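Local structure of DNA replication regulator protein HobA (Helicobacter pylori, 2UVP) at residues S62-F67 / S159-K164; G122-E125 / L129-I132; L141-F144 / D150-L153. The protein is required for initiation of DNA replication, increasing the binding of the initiator DnaA to the oriC region. All blocks are in the same frame, centred on the assembly; numbering follows the deposited sequence.

Contact 1: residues S62-F67 / S159-K164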
# COMPACT_ATOMS: atom_id res chain seq x y z
N SER A 62 -9.81 -10.48 5.35
CA SER A 62 -9.08 -9.45 6.08
C SER A 62 -7.95 -10.06 6.94
O SER A 62 -6.80 -9.59 6.89
CB SER A 62 -10.03 -8.56 6.92
OG SER A 62 -11.03 -9.33 7.58
N SER A 63 -8.24 -11.14 7.66
CA SER A 63 -7.25 -11.70 8.58
C SER A 63 -6.07 -12.34 7.84
O SER A 63 -5.01 -12.59 8.44
CB SER A 63 -7.92 -12.70 9.53
OG SER A 63 -8.75 -11.96 10.43
N ARG A 64 -6.27 -12.61 6.54
CA ARG A 64 -5.24 -13.33 5.76
C ARG A 64 -4.50 -12.47 4.75
O ARG A 64 -3.81 -13.00 3.85
CB ARG A 64 -5.85 -14.56 5.09
CG ARG A 64 -5.57 -15.89 5.85
CD ARG A 64 -5.95 -15.79 7.32
NE ARG A 64 -7.40 -15.70 7.47
CZ ARG A 64 -8.08 -16.09 8.54
NH1 ARG A 64 -7.45 -16.62 9.59
NH2 ARG A 64 -9.40 -15.96 8.56
N HIS A 65 -4.58 -11.14 4.90
CA HIS A 65 -3.79 -10.27 4.02
C HIS A 65 -2.31 -10.64 4.08
O HIS A 65 -1.63 -10.59 3.05
CB HIS A 65 -3.96 -8.79 4.36
CG HIS A 65 -5.31 -8.24 4.03
ND1 HIS A 65 -5.63 -6.91 4.20
CD2 HIS A 65 -6.41 -8.83 3.51
CE1 HIS A 65 -6.88 -6.71 3.82
NE2 HIS A 65 -7.38 -7.86 3.39
N TRP A 66 -1.80 -11.02 5.26
CA TRP A 66 -0.39 -11.45 5.34
C TRP A 66 -0.13 -12.63 4.40
O TRP A 66 0.95 -12.74 3.81
CB TRP A 66 -0.00 -11.81 6.78
CG TRP A 66 -0.75 -13.00 7.32
CD1 TRP A 66 -1.94 -12.98 7.98
CD2 TRP A 66 -0.37 -14.38 7.21
NE1 TRP A 66 -2.31 -14.27 8.33
CE2 TRP A 66 -1.36 -15.15 7.87
CE3 TRP A 66 0.74 -15.04 6.64
CZ2 TRP A 66 -1.29 -16.55 7.96
CZ3 TRP A 66 0.81 -16.45 6.73
CH2 TRP A 66 -0.20 -17.17 7.40
N PHE A 67 -1.11 -13.51 4.23
CA PHE A 67 -0.90 -14.73 3.45
C PHE A 67 -1.00 -14.43 1.95
O PHE A 67 -0.29 -15.02 1.13
CB PHE A 67 -1.85 -15.84 3.88
CG PHE A 67 -1.60 -17.16 3.20
CD1 PHE A 67 -0.36 -17.82 3.33
CD2 PHE A 67 -2.58 -17.73 2.39
CE1 PHE A 67 -0.13 -19.08 2.72
CE2 PHE A 67 -2.35 -18.97 1.74
CZ PHE A 67 -1.11 -19.63 1.90
N SER A 159 -6.38 -23.69 15.73
CA SER A 159 -5.28 -22.88 16.26
C SER A 159 -4.01 -23.02 15.40
O SER A 159 -3.14 -22.17 15.50
CB SER A 159 -4.95 -23.20 17.71
OG SER A 159 -4.49 -24.53 17.83
N LEU A 160 -3.93 -24.10 14.60
CA LEU A 160 -2.78 -24.35 13.71
C LEU A 160 -2.97 -23.88 12.26
O LEU A 160 -2.10 -24.12 11.41
CB LEU A 160 -2.32 -25.82 13.78
CG LEU A 160 -1.94 -26.31 15.18
CD1 LEU A 160 -1.59 -27.81 15.10
CD2 LEU A 160 -0.75 -25.55 15.77
N LEU A 161 -4.09 -23.20 12.01
CA LEU A 161 -4.43 -22.74 10.66
C LEU A 161 -3.26 -22.05 9.96
O LEU A 161 -2.97 -22.33 8.80
CB LEU A 161 -5.65 -21.81 10.69
CG LEU A 161 -5.99 -21.26 9.30
CD1 LEU A 161 -6.46 -22.39 8.35
CD2 LEU A 161 -7.03 -20.14 9.44
N ASP A 162 -2.62 -21.11 10.66
CA ASP A 162 -1.56 -20.31 10.01
C ASP A 162 -0.43 -21.21 9.48
O ASP A 162 0.06 -21.01 8.37
CB ASP A 162 -1.03 -19.26 10.98
CG ASP A 162 -2.09 -18.23 11.37
OD1 ASP A 162 -3.14 -18.14 10.67
OD2 ASP A 162 -1.88 -17.51 12.36
N TYR A 163 -0.02 -22.22 10.26
CA TYR A 163 0.97 -23.16 9.77
C TYR A 163 0.48 -23.97 8.57
O TYR A 163 1.24 -24.21 7.61
CB TYR A 163 1.31 -24.16 10.88
CG TYR A 163 1.84 -23.57 12.18
CD1 TYR A 163 3.17 -23.19 12.30
CD2 TYR A 163 1.01 -23.47 13.29
CE1 TYR A 163 3.68 -22.70 13.52
CE2 TYR A 163 1.50 -22.97 14.51
CZ TYR A 163 2.83 -22.59 14.61
OH TYR A 163 3.32 -22.16 15.83
N LYS A 164 -0.78 -24.39 8.61
CA LYS A 164 -1.35 -25.19 7.53
C LYS A 164 -1.38 -24.40 6.23
O LYS A 164 -1.14 -24.94 5.16
CB LYS A 164 -2.77 -25.66 7.91
CG LYS A 164 -2.74 -26.64 9.10
CD LYS A 164 -4.13 -27.26 9.41
CE LYS A 164 -3.96 -28.16 10.66
NZ LYS A 164 -5.24 -28.76 11.10
O HOH W 1 -4.35 -15.58 10.19

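Contact 2: residues G122-E125 / L129-I132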
# COMPACT_ATOMS: atom_id res chain seq x y z
N GLY A 122 -9.88 -18.00 2.49
CA GLY A 122 -10.52 -17.62 3.73
C GLY A 122 -11.98 -17.28 3.54
O GLY A 122 -12.63 -17.75 2.59
N LYS A 123 -12.48 -16.46 4.45
CA LYS A 123 -13.89 -16.01 4.43
C LYS A 123 -14.18 -15.21 3.19
O LYS A 123 -13.29 -14.48 2.69
CB LYS A 123 -14.17 -15.15 5.65
CG LYS A 123 -14.07 -15.89 6.97
CD LYS A 123 -14.55 -15.03 8.14
CE LYS A 123 -13.64 -13.83 8.38
NZ LYS A 123 -13.88 -13.17 9.71
N ILE A 124 -15.42 -15.32 2.72
CA ILE A 124 -15.91 -14.49 1.61
C ILE A 124 -16.71 -13.35 2.25
O ILE A 124 -17.86 -13.55 2.68
CB ILE A 124 -16.73 -15.31 0.60
CG1 ILE A 124 -15.87 -16.45 0.03
CG2 ILE A 124 -17.26 -14.40 -0.51
CD1 ILE A 124 -16.60 -17.52 -0.77
N GLU A 125 -16.09 -12.18 2.35
CA GLU A 125 -16.59 -11.13 3.24
C GLU A 125 -17.63 -10.19 2.62
O GLU A 125 -18.19 -9.35 3.33
CB GLU A 125 -15.42 -10.39 3.93
CG GLU A 125 -14.69 -11.33 4.94
CD GLU A 125 -13.44 -10.75 5.57
OE1 GLU A 125 -12.53 -10.34 4.82
OE2 GLU A 125 -13.35 -10.74 6.82
N LEU A 129 -18.02 -10.52 -4.02
CA LEU A 129 -16.98 -11.54 -4.15
C LEU A 129 -17.62 -12.92 -4.30
O LEU A 129 -17.21 -13.70 -5.15
CB LEU A 129 -16.02 -11.50 -2.96
CG LEU A 129 -14.81 -12.46 -3.05
CD1 LEU A 129 -13.94 -12.18 -4.29
CD2 LEU A 129 -14.00 -12.40 -1.77
N LYS A 130 -18.63 -13.21 -3.47
CA LYS A 130 -19.31 -14.50 -3.56
C LYS A 130 -19.82 -14.73 -4.97
O LYS A 130 -19.58 -15.79 -5.55
CB LYS A 130 -20.44 -14.59 -2.54
CG LYS A 130 -21.08 -15.97 -2.46
CD LYS A 130 -21.22 -16.44 -1.01
CE LYS A 130 -22.58 -16.11 -0.43
NZ LYS A 130 -23.01 -17.17 0.54
N THR A 131 -20.47 -13.73 -5.54
CA THR A 131 -21.00 -13.82 -6.90
C THR A 131 -19.90 -14.10 -7.93
O THR A 131 -20.09 -14.87 -8.86
CB THR A 131 -21.79 -12.53 -7.26
OG1 THR A 131 -22.86 -12.36 -6.32
CG2 THR A 131 -22.37 -12.60 -8.65
N ILE A 132 -18.74 -13.48 -7.76
CA ILE A 132 -17.63 -13.66 -8.68
C ILE A 132 -17.09 -15.09 -8.59
O ILE A 132 -16.86 -15.76 -9.61
CB ILE A 132 -16.54 -12.58 -8.43
CG1 ILE A 132 -16.84 -11.35 -9.28
CG2 ILE A 132 -15.15 -13.11 -8.73
CD1 ILE A 132 -16.05 -10.13 -8.90

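Contact 3: residues L141-F144 / D150-L153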
# COMPACT_ATOMS: atom_id res chain seq x y z
N LEU A 141 -10.04 -22.51 -4.65
CA LEU A 141 -10.66 -21.92 -3.48
C LEU A 141 -10.28 -22.65 -2.21
O LEU A 141 -10.49 -23.86 -2.08
CB LEU A 141 -12.19 -21.91 -3.63
CG LEU A 141 -12.73 -21.20 -4.88
CD1 LEU A 141 -14.27 -21.27 -4.94
CD2 LEU A 141 -12.26 -19.77 -4.97
N TRP A 142 -9.71 -21.89 -1.28
CA TRP A 142 -9.31 -22.42 0.00
C TRP A 142 -10.25 -21.80 0.99
O TRP A 142 -10.07 -20.65 1.41
CB TRP A 142 -7.87 -22.00 0.31
CG TRP A 142 -6.82 -22.50 -0.62
CD1 TRP A 142 -6.96 -22.96 -1.91
CD2 TRP A 142 -5.42 -22.52 -0.34
NE1 TRP A 142 -5.71 -23.29 -2.43
CE2 TRP A 142 -4.76 -23.03 -1.47
CE3 TRP A 142 -4.66 -22.18 0.80
CZ2 TRP A 142 -3.36 -23.21 -1.52
CZ3 TRP A 142 -3.26 -22.34 0.75
CH2 TRP A 142 -2.63 -22.86 -0.40
N LEU A 143 -11.30 -22.56 1.36
CA LEU A 143 -12.43 -21.98 2.07
C LEU A 143 -12.70 -22.67 3.38
O LEU A 143 -12.22 -23.79 3.60
CB LEU A 143 -13.71 -22.07 1.21
CG LEU A 143 -13.63 -21.47 -0.20
CD1 LEU A 143 -14.90 -21.82 -1.01
CD2 LEU A 143 -13.39 -19.97 -0.15
N PHE A 144 -13.46 -22.00 4.24
CA PHE A 144 -13.91 -22.60 5.50
C PHE A 144 -15.21 -23.40 5.36
O PHE A 144 -15.61 -24.14 6.28
CB PHE A 144 -14.03 -21.52 6.55
CG PHE A 144 -12.74 -20.78 6.81
CD1 PHE A 144 -11.58 -21.49 7.08
CD2 PHE A 144 -12.71 -19.40 6.82
CE1 PHE A 144 -10.37 -20.81 7.33
CE2 PHE A 144 -11.53 -18.71 7.08
CZ PHE A 144 -10.35 -19.43 7.33
N ASP A 150 -15.72 -28.66 -5.84
CA ASP A 150 -14.71 -29.05 -4.87
C ASP A 150 -13.85 -27.84 -4.53
O ASP A 150 -13.42 -27.09 -5.42
CB ASP A 150 -13.81 -30.16 -5.43
CG ASP A 150 -14.53 -31.50 -5.56
OD1 ASP A 150 -13.88 -32.47 -6.02
OD2 ASP A 150 -15.72 -31.58 -5.20
N CYS A 151 -13.63 -27.65 -3.24
CA CYS A 151 -12.68 -26.64 -2.79
C CYS A 151 -11.72 -27.31 -1.82
O CYS A 151 -11.94 -28.45 -1.40
CB CYS A 151 -13.40 -25.51 -2.08
SG CYS A 151 -14.04 -25.99 -0.49
N LEU A 152 -10.65 -26.61 -1.49
CA LEU A 152 -9.75 -27.06 -0.44
C LEU A 152 -10.34 -26.54 0.85
O LEU A 152 -10.54 -25.33 1.02
CB LEU A 152 -8.34 -26.52 -0.72
CG LEU A 152 -7.07 -26.68 0.13
CD1 LEU A 152 -7.00 -27.89 1.04
CD2 LEU A 152 -5.88 -26.65 -0.84
N LEU A 153 -10.66 -27.45 1.76
CA LEU A 153 -11.37 -27.10 2.98
C LEU A 153 -10.41 -26.89 4.15
O LEU A 153 -9.52 -27.72 4.38
CB LEU A 153 -12.35 -28.21 3.34
CG LEU A 153 -13.71 -28.10 2.67
CD1 LEU A 153 -14.52 -29.40 2.94
CD2 LEU A 153 -14.44 -26.86 3.17
O HOH W 2 -11.46 -24.52 -6.05

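Contact 1: residues S62-F67 / S159-K164
The indole of Trp66 meets Asp162 along its benzo edge, where CZ2 lies 3.6 Å from Asp162 OD1, close to the ring plane; the carbonyl O of Asp162 and a water also lie at the ring's edge, in plane. One face of the indole carries Phe67 CB, off toward the rim. The carboxylate stands steeply to the ring, the two planes 77° apart. The Arg64 guanidinium is covered on one face by Ser63 CB, 3.5 Å above its plane, while Leu161 CD2 approaches NH1 obliquely. A bend of the arginine at chi2 and chi3 brings NH1 to this methyl, 3.5 Å away. In the parallel alpha/beta fold of the SIS clan, this contact joins the N-terminal ends of helices 65-75 and 161-180, both of which pack on Trp142 of the sheet. No direct hydrogen bond links the segments. Instead, the water donates to Asp162 OD1 at 2.9 Å and accepts from Trp66 NE1 at 3.1 Å, with a weak further bond from Arg64 NH1. Arg64 NH1 and Asp162 OD1 remain 4.7 Å apart, too far for a salt bridge, though their opposite charges probably attract. The main polar partners lie elsewhere: Arg64 NE forms a salt bridge with Asp61, and Asp162 OD2 is bound by a basic and an aromatic side chain of another protein chain of the assembly.

Contact 2: residues G122-E125 / L129-I132
Ile124 presses its CG2 methyl against the first turn of helix 127-133, touching both Leu129 and Lys130, and this one branch makes all the close side-chain contacts between 122-125 and 129-132. With CG1 beside the backbone N (chi1 -59°), CG2 is the branch anti to that N, and it is the one directed at the helix. There it sits 3.5 Å from the backbone N of Lys130 and 3.7 Å from Lys130 CA, so the methyl rests on the helix backbone as much as on any side chain.

Leu129 meets the same methyl along one side of its chain, CB, CG and the CD2 methyl each 4.0 Å from Ile124 CG2. Leu129 itself is buried, its side chain also packing on His120 of strand 116-121 and on Tyr97, and its N-H is hydrogen-bonded to Asn126 OD1 near the start of the helix. Lys130 offers only the root of its chain. Its CB is 3.8 Å from Ile124 CG2, after which the chain bends at chi2, chi3 and chi4 and carries NZ away from the loop.

The contact closes the short connection by which the chain leaves strand 116-121 and enters the next helix of the alpha/beta fold. Polar bonds tie the loop to the chain just after strand 55-60: Lys123 N to Asp61 OD2 and Glu125 OE1 to Ser62 N. With no hydrogen bond or salt bridge between the two segments, the contact depends on shape and van der Waals packing alone, and the hydrogen bonds of the loop noted here go to other parts of the chain.

Contact 3: residues L141-F144 / D150-L153
Segments 141-144 and 150-153 pair as parallel strands at one border of the five-stranded sheet in this SIS-type alpha/beta fold, with 152-153 as the outermost strand within the chain. Leu152 bonds to both neighbours of Trp142: its N donates to Leu141 O at 2.8 Å, and its O accepts from Leu143 N at 2.9 Å. On the face bearing Trp142 and Leu152, the leucine CG stands anti to its backbone N (chi1 177°), laying the two side chains side by side. The leucine CD2 methyl sits over the five-membered ring as a CH-pi contact, 3.8 Å from the Trp142 ring centroid and 15° off its normal. Leu165 and Leu168 of helix 161-180 also pack on this indole.

The opposite face has a different fit. Cys151 CB fills the notch between Leu141 CB and Leu143 CD1, 4.1 Å from each. Further along, Leu153 swings CD2 back over the neighbouring strand, resting it 3.8 Å from Leu143 O and close to Phe144 C. Cys151 lies near Glu146, a residue seen to bind calcium. Just ahead of the first paired residues, a water accepts from Leu141 N at 2.8 Å and donates to Asp150 O.

Overall arrangement
From the N terminus, the chain first supplies 62-67, at the start of helix 65-75, whose partner 159-164 comes only after the last strand of the sheet, 152-153; contact 1 therefore closes a long loop that encloses the other two. Within it, contact 2 closes a short turn between strand 116-121 and helix 127-133, and contact 3 follows in series, pairing the last two strands before helix 161-180. None of the loops cross. Physically all three adjoin: the 122-125 loop touches the start of 62-67, Gly122 N meets the carbonyl of Trp142, and Phe144 packs against Arg64, Leu161 and the Gly122-Lys123 backbone, joining loop, sheet border and helix ends.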